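Diphosphomevalonate decarboxylase, putative (Trypanosoma brucei, PDB 2HKE) probably catalyses the ATP-dependent decarboxylation of (R)-5-diphosphomevalonate to isopentenyl diphosphate, a step of the mevalonate pathway that feeds isoprenoid and sterol synthesis. Local coordinates at residues A15-W20 against D35-T40; T178-I183 against K233-A238; L246-L251 against A289-A294. The protein carries 1 engineered substitution. All blocks are in the same frame, centred on the assembly; numbering follows the deposited sequence.

Contact 1 of 3, residues A15-W20 against D35-T40. With SO4 (sulfate ion), chain C.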
loop_
_atom_site.group_PDB
_atom_site.type_symbol
_atom_site.label_atom_id
_atom_site.label_comp_id
_atom_site.label_asym_id
_atom_site.label_seq_id
_atom_site.Cartn_x
_atom_site.Cartn_y
_atom_site.Cartn_z
ATOM N N ALA A 15 -2.701 -1.690 -3.597
ATOM C CA ALA A 15 -3.923 -1.636 -4.378
ATOM C C ALA A 15 -3.752 -2.381 -5.692
ATOM O O ALA A 15 -2.793 -2.105 -6.427
ATOM C CB ALA A 15 -4.318 -0.226 -4.711
ATOM N N PHE A 16 -4.663 -3.302 -5.985
ATOM C CA PHE A 16 -4.717 -3.885 -7.350
ATOM C C PHE A 16 -5.779 -3.210 -8.220
ATOM O O PHE A 16 -5.678 -3.293 -9.448
ATOM C CB PHE A 16 -4.852 -5.391 -7.311
ATOM C CG PHE A 16 -5.968 -5.863 -6.464
ATOM C CD1 PHE A 16 -7.205 -6.006 -7.011
ATOM C CD2 PHE A 16 -5.793 -6.154 -5.120
ATOM C CE1 PHE A 16 -8.286 -6.403 -6.264
ATOM C CE2 PHE A 16 -6.908 -6.553 -4.351
ATOM C CZ PHE A 16 -8.128 -6.694 -4.944
ATOM N N ILE A 17 -6.806 -2.604 -7.592
ATOM C CA ILE A 17 -7.719 -1.691 -8.229
ATOM C C ILE A 17 -7.388 -0.331 -7.652
ATOM O O ILE A 17 -7.467 -0.085 -6.438
ATOM C CB ILE A 17 -9.210 -2.086 -8.126
ATOM C CG1 ILE A 17 -9.423 -3.385 -8.946
ATOM C CG2 ILE A 17 -10.104 -0.893 -8.659
ATOM C CD1 ILE A 17 -10.760 -4.016 -8.675
ATOM N N LYS A 18 -6.896 0.521 -8.523
ATOM C CA LYS A 18 -6.219 1.733 -8.086
ATOM C C LYS A 18 -7.039 2.923 -7.584
ATOM O O LYS A 18 -8.046 3.288 -8.173
ATOM C CB LYS A 18 -5.337 2.211 -9.219
ATOM C CG LYS A 18 -4.370 1.136 -9.770
ATOM C CD LYS A 18 -3.363 0.756 -8.706
ATOM C CE LYS A 18 -2.266 -0.162 -9.235
ATOM N NZ LYS A 18 -1.239 -0.523 -8.158
ATOM N N TYR A 19 -6.521 3.557 -6.532
ATOM C CA TYR A 19 -6.947 4.869 -6.104
ATOM C C TYR A 19 -6.116 5.899 -6.906
ATOM O O TYR A 19 -4.920 5.926 -6.803
ATOM C CB TYR A 19 -6.680 5.012 -4.611
ATOM C CG TYR A 19 -6.623 6.421 -4.026
ATOM C CD1 TYR A 19 -7.614 7.355 -4.312
ATOM C CD2 TYR A 19 -5.607 6.787 -3.137
ATOM C CE1 TYR A 19 -7.560 8.630 -3.770
ATOM C CE2 TYR A 19 -5.563 8.039 -2.561
ATOM C CZ TYR A 19 -6.508 8.960 -2.896
ATOM O OH TYR A 19 -6.471 10.185 -2.312
ATOM N N TRP A 20 -6.771 6.744 -7.714
ATOM C CA TRP A 20 -6.091 7.790 -8.420
ATOM C C TRP A 20 -7.124 8.837 -8.761
ATOM O O TRP A 20 -7.805 8.735 -9.749
ATOM C CB TRP A 20 -5.383 7.261 -9.665
ATOM C CG TRP A 20 -4.371 8.217 -10.231
ATOM C CD1 TRP A 20 -4.453 8.902 -11.404
ATOM C CD2 TRP A 20 -3.101 8.485 -9.692
ATOM N NE1 TRP A 20 -3.310 9.659 -11.599
ATOM C CE2 TRP A 20 -2.459 9.401 -10.557
ATOM C CE3 TRP A 20 -2.431 8.075 -8.533
ATOM C CZ2 TRP A 20 -1.201 9.905 -10.289
ATOM C CZ3 TRP A 20 -1.170 8.615 -8.272
ATOM C CH2 TRP A 20 -0.584 9.519 -9.151
ATOM N N ASP A 35 -13.901 3.482 -6.139
ATOM C CA ASP A 35 -13.464 2.521 -5.145
ATOM C C ASP A 35 -12.048 2.053 -5.474
ATOM O O ASP A 35 -11.592 2.087 -6.617
ATOM C CB ASP A 35 -14.332 1.293 -5.173
ATOM C CG ASP A 35 -15.752 1.504 -4.653
ATOM O OD1 ASP A 35 -16.162 2.564 -4.119
ATOM O OD2 ASP A 35 -16.496 0.498 -4.818
ATOM N N SER A 36 -11.375 1.525 -4.456
ATOM C CA SER A 36 -10.110 0.849 -4.683
ATOM C C SER A 36 -10.101 -0.453 -3.893
ATOM O O SER A 36 -10.973 -0.660 -3.055
ATOM C CB SER A 36 -8.929 1.744 -4.350
ATOM O OG SER A 36 -9.035 2.382 -3.098
ATOM N N PHE A 37 -9.131 -1.311 -4.148
ATOM C CA PHE A 37 -9.199 -2.649 -3.609
ATOM C C PHE A 37 -7.746 -3.061 -3.444
ATOM O O PHE A 37 -6.972 -2.961 -4.408
ATOM C CB PHE A 37 -9.915 -3.538 -4.653
ATOM C CG PHE A 37 -10.687 -4.734 -4.084
ATOM C CD1 PHE A 37 -10.412 -5.306 -2.848
ATOM C CD2 PHE A 37 -11.616 -5.340 -4.905
ATOM C CE1 PHE A 37 -11.150 -6.424 -2.411
ATOM C CE2 PHE A 37 -12.363 -6.442 -4.494
ATOM C CZ PHE A 37 -12.101 -7.001 -3.235
ATOM N N SER A 38 -7.372 -3.525 -2.237
ATOM C CA SER A 38 -5.972 -3.796 -1.959
ATOM C C SER A 38 -5.815 -5.076 -1.165
ATOM O O SER A 38 -6.792 -5.616 -0.600
ATOM C CB SER A 38 -5.341 -2.657 -1.173
ATOM O OG SER A 38 -6.081 -2.423 0.025
ATOM N N ILE A 39 -4.594 -5.575 -1.183
ATOM C CA ILE A 39 -4.170 -6.650 -0.306
ATOM C C ILE A 39 -3.318 -6.041 0.784
ATOM O O ILE A 39 -2.331 -5.335 0.535
ATOM C CB ILE A 39 -3.349 -7.719 -1.069
ATOM C CG1 ILE A 39 -4.184 -8.387 -2.149
ATOM C CG2 ILE A 39 -2.779 -8.826 -0.112
ATOM C CD1 ILE A 39 -3.449 -9.449 -2.892
ATOM N N THR A 40 -3.636 -6.381 2.027
ATOM C CA THR A 40 -2.831 -5.965 3.124
ATOM C C THR A 40 -1.603 -6.892 3.271
ATOM O O THR A 40 -1.752 -8.093 3.209
ATOM C CB THR A 40 -3.682 -6.050 4.393
ATOM O OG1 THR A 40 -4.865 -5.276 4.200
ATOM C CG2 THR A 40 -2.882 -5.560 5.583
HETATM S S SO4 C . -3.433 11.063 -0.597
HETATM O O1 SO4 C . -3.526 12.370 -1.217
HETATM O O2 SO4 C . -2.783 10.139 -1.497
HETATM O O3 SO4 C . -2.645 11.142 0.627
HETATM O O4 SO4 C . -4.778 10.555 -0.314
#

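Contact 2 of 3, residues T178-I183 against K233-A238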
loop_
_atom_site.group_PDB
_atom_site.type_symbol
_atom_site.label_atom_id
_atom_site.label_comp_id
_atom_site.label_asym_id
_atom_site.label_seq_id
_atom_site.Cartn_x
_atom_site.Cartn_y
_atom_site.Cartn_z
ATOM N N THR A 178 -7.331 -15.464 6.045
ATOM C CA THR A 178 -7.496 -16.900 5.953
ATOM C C THR A 178 -8.174 -17.393 4.686
ATOM O O THR A 178 -8.174 -18.592 4.417
ATOM C CB THR A 178 -8.303 -17.460 7.174
ATOM O OG1 THR A 178 -9.646 -17.046 7.059
ATOM C CG2 THR A 178 -7.756 -16.992 8.453
ATOM N N HIS A 179 -8.746 -16.499 3.878
ATOM C CA HIS A 179 -9.568 -16.919 2.755
ATOM C C HIS A 179 -8.723 -17.604 1.680
ATOM O O HIS A 179 -9.076 -18.654 1.186
ATOM C CB HIS A 179 -10.374 -15.745 2.184
ATOM C CG HIS A 179 -11.159 -16.094 0.959
ATOM N ND1 HIS A 179 -12.301 -16.872 0.996
ATOM C CD2 HIS A 179 -10.960 -15.775 -0.344
ATOM C CE1 HIS A 179 -12.770 -17.013 -0.234
ATOM N NE2 HIS A 179 -11.959 -16.374 -1.069
ATOM N N TRP A 180 -7.590 -17.022 1.326
ATOM C CA TRP A 180 -6.800 -17.485 0.182
ATOM C C TRP A 180 -5.345 -17.533 0.565
ATOM O O TRP A 180 -4.553 -16.694 0.120
ATOM C CB TRP A 180 -7.018 -16.513 -0.997
ATOM C CG TRP A 180 -6.666 -17.016 -2.383
ATOM C CD1 TRP A 180 -6.037 -18.172 -2.711
ATOM C CD2 TRP A 180 -6.849 -16.303 -3.608
ATOM N NE1 TRP A 180 -5.878 -18.268 -4.063
ATOM C CE2 TRP A 180 -6.369 -17.130 -4.642
ATOM C CE3 TRP A 180 -7.417 -15.071 -3.933
ATOM C CZ2 TRP A 180 -6.431 -16.758 -5.973
ATOM C CZ3 TRP A 180 -7.489 -14.695 -5.243
ATOM C CH2 TRP A 180 -7.024 -15.536 -6.257
ATOM N N PRO A 181 -4.971 -18.467 1.454
ATOM C CA PRO A 181 -3.610 -18.484 1.988
ATOM C C PRO A 181 -2.536 -18.773 0.941
ATOM O O PRO A 181 -1.371 -18.514 1.180
ATOM C CB PRO A 181 -3.633 -19.646 3.012
ATOM C CG PRO A 181 -4.852 -20.420 2.753
ATOM C CD PRO A 181 -5.825 -19.519 2.034
ATOM N N GLU A 182 -2.930 -19.336 -0.203
ATOM C CA GLU A 182 -1.981 -19.606 -1.271
ATOM C C GLU A 182 -1.410 -18.354 -1.932
ATOM O O GLU A 182 -0.286 -18.364 -2.427
ATOM C CB GLU A 182 -2.591 -20.464 -2.333
ATOM C CG GLU A 182 -2.985 -21.806 -1.838
ATOM C CD GLU A 182 -4.418 -21.888 -1.251
ATOM O OE1 GLU A 182 -5.141 -20.873 -0.995
ATOM O OE2 GLU A 182 -4.827 -23.051 -1.039
ATOM N N ILE A 183 -2.178 -17.292 -1.953
ATOM C CA ILE A 183 -1.734 -16.086 -2.693
ATOM C C ILE A 183 -0.637 -15.378 -1.905
ATOM O O ILE A 183 -0.657 -15.222 -0.643
ATOM C CB ILE A 183 -2.974 -15.245 -3.191
ATOM C CG1 ILE A 183 -2.571 -14.292 -4.359
ATOM C CG2 ILE A 183 -3.618 -14.613 -2.044
ATOM C CD1 ILE A 183 -3.726 -13.759 -5.114
ATOM N N LYS A 233 -13.418 -14.246 -4.295
ATOM C CA LYS A 233 -14.312 -15.239 -3.669
ATOM C C LYS A 233 -14.093 -16.632 -4.196
ATOM O O LYS A 233 -14.069 -17.588 -3.386
ATOM C CB LYS A 233 -15.781 -14.797 -3.730
ATOM C CG LYS A 233 -16.015 -13.726 -2.713
ATOM C CD LYS A 233 -17.463 -13.414 -2.429
ATOM C CE LYS A 233 -17.613 -12.686 -1.049
ATOM N NZ LYS A 233 -18.786 -11.712 -0.987
ATOM N N ALA A 234 -13.885 -16.774 -5.504
ATOM C CA ALA A 234 -13.643 -18.063 -6.149
ATOM C C ALA A 234 -12.203 -18.543 -6.103
ATOM O O ALA A 234 -11.952 -19.630 -6.563
ATOM C CB ALA A 234 -14.073 -18.008 -7.592
ATOM N N ARG A 235 -11.270 -17.726 -5.616
ATOM C CA ARG A 235 -9.835 -18.002 -5.658
ATOM C C ARG A 235 -9.384 -18.345 -7.058
ATOM O O ARG A 235 -8.660 -19.298 -7.270
ATOM C CB ARG A 235 -9.438 -19.111 -4.650
ATOM C CG ARG A 235 -9.867 -18.855 -3.244
ATOM C CD ARG A 235 -9.902 -20.181 -2.444
ATOM N NE ARG A 235 -10.342 -20.006 -1.056
ATOM C CZ ARG A 235 -11.582 -20.241 -0.605
ATOM N NH1 ARG A 235 -12.546 -20.654 -1.430
ATOM N NH2 ARG A 235 -11.868 -20.057 0.686
ATOM N N ASP A 236 -9.779 -17.494 -8.022
ATOM C CA ASP A 236 -9.470 -17.631 -9.427
ATOM C C ASP A 236 -8.256 -16.722 -9.688
ATOM O O ASP A 236 -8.417 -15.521 -9.909
ATOM C CB ASP A 236 -10.667 -17.108 -10.200
ATOM C CG ASP A 236 -10.477 -17.135 -11.717
ATOM O OD1 ASP A 236 -9.390 -17.480 -12.237
ATOM O OD2 ASP A 236 -11.475 -16.751 -12.388
ATOM N N PHE A 237 -7.064 -17.286 -9.586
ATOM C CA PHE A 237 -5.875 -16.475 -9.664
ATOM C C PHE A 237 -5.728 -15.810 -11.010
ATOM O O PHE A 237 -5.377 -14.634 -11.079
ATOM C CB PHE A 237 -4.621 -17.293 -9.365
ATOM C CG PHE A 237 -3.398 -16.496 -9.462
ATOM C CD1 PHE A 237 -3.020 -15.675 -8.395
ATOM C CD2 PHE A 237 -2.644 -16.489 -10.604
ATOM C CE1 PHE A 237 -1.904 -14.874 -8.511
ATOM C CE2 PHE A 237 -1.514 -15.689 -10.693
ATOM C CZ PHE A 237 -1.172 -14.868 -9.596
ATOM N N ALA A 238 -5.931 -16.565 -12.083
ATOM C CA ALA A 238 -5.741 -15.986 -13.417
ATOM C C ALA A 238 -6.578 -14.722 -13.669
ATOM O O ALA A 238 -6.065 -13.729 -14.197
ATOM C CB ALA A 238 -5.983 -17.055 -14.512
#

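Contact 3 of 3, residues L246-L251 against A289-A294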
loop_
_atom_site.group_PDB
_atom_site.type_symbol
_atom_site.label_atom_id
_atom_site.label_comp_id
_atom_site.label_asym_id
_atom_site.label_seq_id
_atom_site.Cartn_x
_atom_site.Cartn_y
_atom_site.Cartn_z
ATOM N N LEU A 246 -4.165 -5.225 -15.795
ATOM C CA LEU A 246 -4.936 -4.216 -16.560
ATOM C C LEU A 246 -4.981 -2.912 -15.814
ATOM O O LEU A 246 -4.781 -1.861 -16.373
ATOM C CB LEU A 246 -6.367 -4.682 -16.775
ATOM C CG LEU A 246 -6.550 -5.769 -17.819
ATOM C CD1 LEU A 246 -7.985 -6.350 -17.712
ATOM C CD2 LEU A 246 -6.266 -5.194 -19.206
ATOM N N GLU A 247 -5.172 -2.980 -14.519
ATOM C CA GLU A 247 -5.241 -1.787 -13.689
ATOM C C GLU A 247 -3.911 -1.074 -13.636
ATOM O O GLU A 247 -3.821 0.160 -13.744
ATOM C CB GLU A 247 -5.682 -2.191 -12.284
ATOM C CG GLU A 247 -7.184 -2.301 -12.118
ATOM C CD GLU A 247 -7.851 -0.940 -12.118
ATOM O OE1 GLU A 247 -7.600 -0.144 -11.176
ATOM O OE2 GLU A 247 -8.581 -0.629 -13.103
ATOM N N SER A 248 -2.840 -1.837 -13.479
ATOM C CA SER A 248 -1.503 -1.269 -13.472
ATOM C C SER A 248 -1.186 -0.603 -14.779
ATOM O O SER A 248 -0.677 0.516 -14.817
ATOM C CB SER A 248 -0.505 -2.390 -13.225
ATOM O OG SER A 248 0.822 -1.881 -13.159
ATOM N N ASP A 249 -1.483 -1.296 -15.880
ATOM C CA ASP A 249 -1.263 -0.698 -17.209
ATOM C C ASP A 249 -2.037 0.607 -17.348
ATOM O O ASP A 249 -1.475 1.623 -17.869
ATOM C CB ASP A 249 -1.708 -1.665 -18.322
ATOM C CG ASP A 249 -0.844 -2.892 -18.442
ATOM O OD1 ASP A 249 0.280 -2.972 -17.890
ATOM O OD2 ASP A 249 -1.295 -3.817 -19.178
ATOM N N ASP A 250 -3.282 0.607 -16.897
ATOM C CA ASP A 250 -4.147 1.786 -17.049
ATOM C C ASP A 250 -3.637 2.994 -16.261
ATOM O O ASP A 250 -3.657 4.137 -16.777
ATOM C CB ASP A 250 -5.604 1.487 -16.697
ATOM C CG ASP A 250 -6.364 0.693 -17.768
ATOM O OD1 ASP A 250 -5.848 0.429 -18.885
ATOM O OD2 ASP A 250 -7.560 0.339 -17.489
ATOM N N LEU A 251 -3.154 2.789 -15.038
ATOM C CA LEU A 251 -2.611 3.899 -14.270
ATOM C C LEU A 251 -1.371 4.472 -14.944
ATOM O O LEU A 251 -1.195 5.701 -15.021
ATOM C CB LEU A 251 -2.271 3.427 -12.866
ATOM C CG LEU A 251 -1.628 4.448 -11.938
ATOM C CD1 LEU A 251 -2.499 5.725 -11.849
ATOM C CD2 LEU A 251 -1.428 3.854 -10.522
ATOM N N ALA A 289 1.570 -12.072 -11.704
ATOM C CA ALA A 289 1.020 -10.765 -11.999
ATOM C C ALA A 289 1.903 -9.690 -11.448
ATOM O O ALA A 289 2.536 -9.872 -10.393
ATOM C CB ALA A 289 -0.401 -10.594 -11.376
ATOM N N TYR A 290 1.983 -8.569 -12.177
ATOM C CA TYR A 290 2.677 -7.345 -11.719
ATOM C C TYR A 290 1.631 -6.276 -11.368
ATOM O O TYR A 290 0.518 -6.266 -11.905
ATOM C CB TYR A 290 3.647 -6.809 -12.776
ATOM C CG TYR A 290 2.998 -6.448 -14.078
ATOM C CD1 TYR A 290 2.250 -5.252 -14.207
ATOM C CD2 TYR A 290 3.068 -7.322 -15.180
ATOM C CE1 TYR A 290 1.592 -4.970 -15.430
ATOM C CE2 TYR A 290 2.449 -7.024 -16.383
ATOM C CZ TYR A 290 1.730 -5.839 -16.506
ATOM O OH TYR A 290 1.106 -5.600 -17.722
ATOM N N THR A 291 2.028 -5.363 -10.484
ATOM C CA THR A 291 1.371 -4.090 -10.364
ATOM C C THR A 291 2.381 -3.051 -9.913
ATOM O O THR A 291 3.260 -3.359 -9.131
ATOM C CB THR A 291 0.124 -4.132 -9.484
ATOM O OG1 THR A 291 -0.602 -2.922 -9.676
ATOM C CG2 THR A 291 0.457 -4.257 -8.000
ATOM N N PHE A 292 2.259 -1.847 -10.464
ATOM C CA PHE A 292 2.996 -0.680 -10.051
ATOM C C PHE A 292 2.022 0.319 -9.454
ATOM O O PHE A 292 0.907 0.449 -9.947
ATOM C CB PHE A 292 3.719 -0.029 -11.268
ATOM C CG PHE A 292 4.744 -0.941 -11.899
ATOM C CD1 PHE A 292 4.334 -1.950 -12.736
ATOM C CD2 PHE A 292 6.106 -0.822 -11.610
ATOM C CE1 PHE A 292 5.227 -2.810 -13.321
ATOM C CE2 PHE A 292 7.000 -1.690 -12.165
ATOM C CZ PHE A 292 6.575 -2.694 -13.006
ATOM N N ASP A 293 2.464 1.039 -8.429
ATOM C CA ASP A 293 1.619 2.036 -7.736
ATOM C C ASP A 293 2.296 3.426 -7.646
ATOM O O ASP A 293 2.708 3.880 -6.592
ATOM C CB ASP A 293 1.280 1.496 -6.337
ATOM C CG ASP A 293 -0.158 1.857 -5.856
ATOM O OD1 ASP A 293 -1.145 1.709 -6.613
ATOM O OD2 ASP A 293 -0.286 2.349 -4.701
ATOM N N ALA A 294 2.404 4.150 -8.733
ATOM C CA ALA A 294 2.949 5.542 -8.615
ATOM C C ALA A 294 4.415 5.551 -8.196
ATOM O O ALA A 294 4.892 6.389 -7.415
ATOM C CB ALA A 294 2.102 6.475 -7.677
HETATM O O HOH W 1 0.581 1.379 -12.538
#

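Contact 1 of 3, residues A15-W20 against D35-T40
Residues 15-17 pair antiparallel with strand 36-40, and a classic beta bulge sets Phe16 and Ile17 together against Phe37. Phe37 O accepts two amides. Phe16 N lies 2.8 Å from Phe37 O, but its bond is bent, with 139° at the hydrogen. Ile17 N reaches Phe37 O at 3.2 Å on a lone pair, and that bond is nearly straight. Phe37 N donates back to Ile17 O. The chain turns a corner at Phe16. With CG between its backbone N and carbonyl carbon (chi1 52°), the Phe16 ring sits beside the strand, one face under Phe37 O. Its CZ stands over one face of the Phe37 ring, close to the rim, 3.3 Å from Phe37 CG. The two side chains point the same way, with ring planes 37° apart. This pairing belongs to the large mixed sheet of the N-terminal domain, where strand 36-40 lies between strands 5-15 and 155-159. Ile17 brings CD1 to the edge of the Phe37 ring. Lys18 folds back so that NZ donates to Ala15 O at 2.8 Å. The same NZ forms a salt bridge with Asp293. Tyr19 OH donates to sulfate O4 at 2.6 Å, with O4 in the ring plane. This sulfate, probably from the crystallisation liquor, is also held by Lys22, Arg77, Ser144, Gly145 and Thr200, and may mark a site for a phosphate group.

Contact 2 of 3, residues T178-I183 against K233-A238
His179 and Trp180 both carry CG opposite the backbone N (chi1 176° and -161°), and this lays the His179 ring against the Arg235 guanidinium and the Trp180 ring against Arg235 CA, CB and CG. The Arg235 chain is extended from CG to NE and brings the guanidinium to the His179 backbone. There NE and NH2 grip one atom side-on. Arg235 NE lies 2.9 Å from His179 O, and Arg235 NH2 lies 3.2 Å from it. Both nitrogens come from the same face of the carbonyl plane, and the oxygen lies near the guanidinium plane. The guanidinium also stacks on the His179 imidazole, with centres 3.9 Å apart and planes at 26°. Two bonds and a stack thus fix its rotation. His179 NE2 is hydrogen-bonded to Ile232 O. Trp180 lies under the base of the arginine. Arg235 CA stands 3.6 Å from the centroid of the six-membered ring of Trp180, a CH-pi contact over its face. Ile183 CB lies over the opposite face, toward its rim. At the indole edge, Trp180 CZ2 meets Phe237 CB at 3.9 Å. Ile183 CD1 touches the edge of the Phe237 ring. A type I turn from Trp180 to Ile183 leads into strand 183-189. Residues 233-238 join two helices: Arg235 ends helix 213-234 in a Schellman motif, and Asp236 is the N-cap of helix 237-256.

Contact 3 of 3, residues L246-L251 against A289-A294
Tyr290 OH donates to Asp249 OD1 at 2.8 Å, the shortest direct polar bond between helix 246-251 and residues 289-294. The hydroxyl meets the syn side of OD1, 19° out of the carboxylate plane. The two side chains cross at about a right angle, and OD1 lies at the edge of the phenol ring. Tyr290 is buried, with Ile273 and Lys277 of helix 267-283 packed against it. One helix residue earlier, Ser248 faces the strand. Ser248 OG is turned opposite the backbone N (chi1 -178°), and Phe292 N donates its hydrogen to it at 3.1 Å. Ser248 OG also sits at the edge of the Phe292 ring, 3.5 Å from Phe292 CD1. Ser248 CB merely packs on Thr291 OG1 at 3.6 Å, while that hydroxyl is hydrogen-bonded to Lys18 NZ. Here the backbones come closest, Ser248 CA 5.1 Å from Thr291 CA. A water bridges them, donating to Ser248 O at 2.7 Å and to Phe292 O at 2.8 Å. Further along the helix, Leu251 CD2 rests loosely on the backbone around Phe292 and Ala294. The short segments 246-251 and 289-291 run in roughly the same direction, at 31° to each other. Strand 288-291 is an outermost strand of the five-stranded sheet, paired with 298-303. The arrangement is that of a helix laid over a sheet edge in the alpha/beta C-terminal domain of the GHMP kinase superfamily.

Contacts 1 and 3 touch, and Lys18 is the main connection. Lys18 NZ lies 2.7 Å from Asp293 OD1 in a salt bridge, and it also bonds Thr291 OG1 and Phe292 O. The Lys18 backbone N is 2.8 Å from Glu247 OE1, a probable hydrogen bond. These bonds tie the N-terminal family region to the C-terminal one; the two contact centres are about 10 Å apart. The sulfate, probably a crystallisation ion, lies by Tyr19 of contact 1. Contact 2 touches neither: its centre is about 17 Å from that of contact 1 and 20 Å from that of contact 3, with nearest atoms about 5 and 4 Å away. Helix 237-256 begins in contact 2 and passes through contact 3.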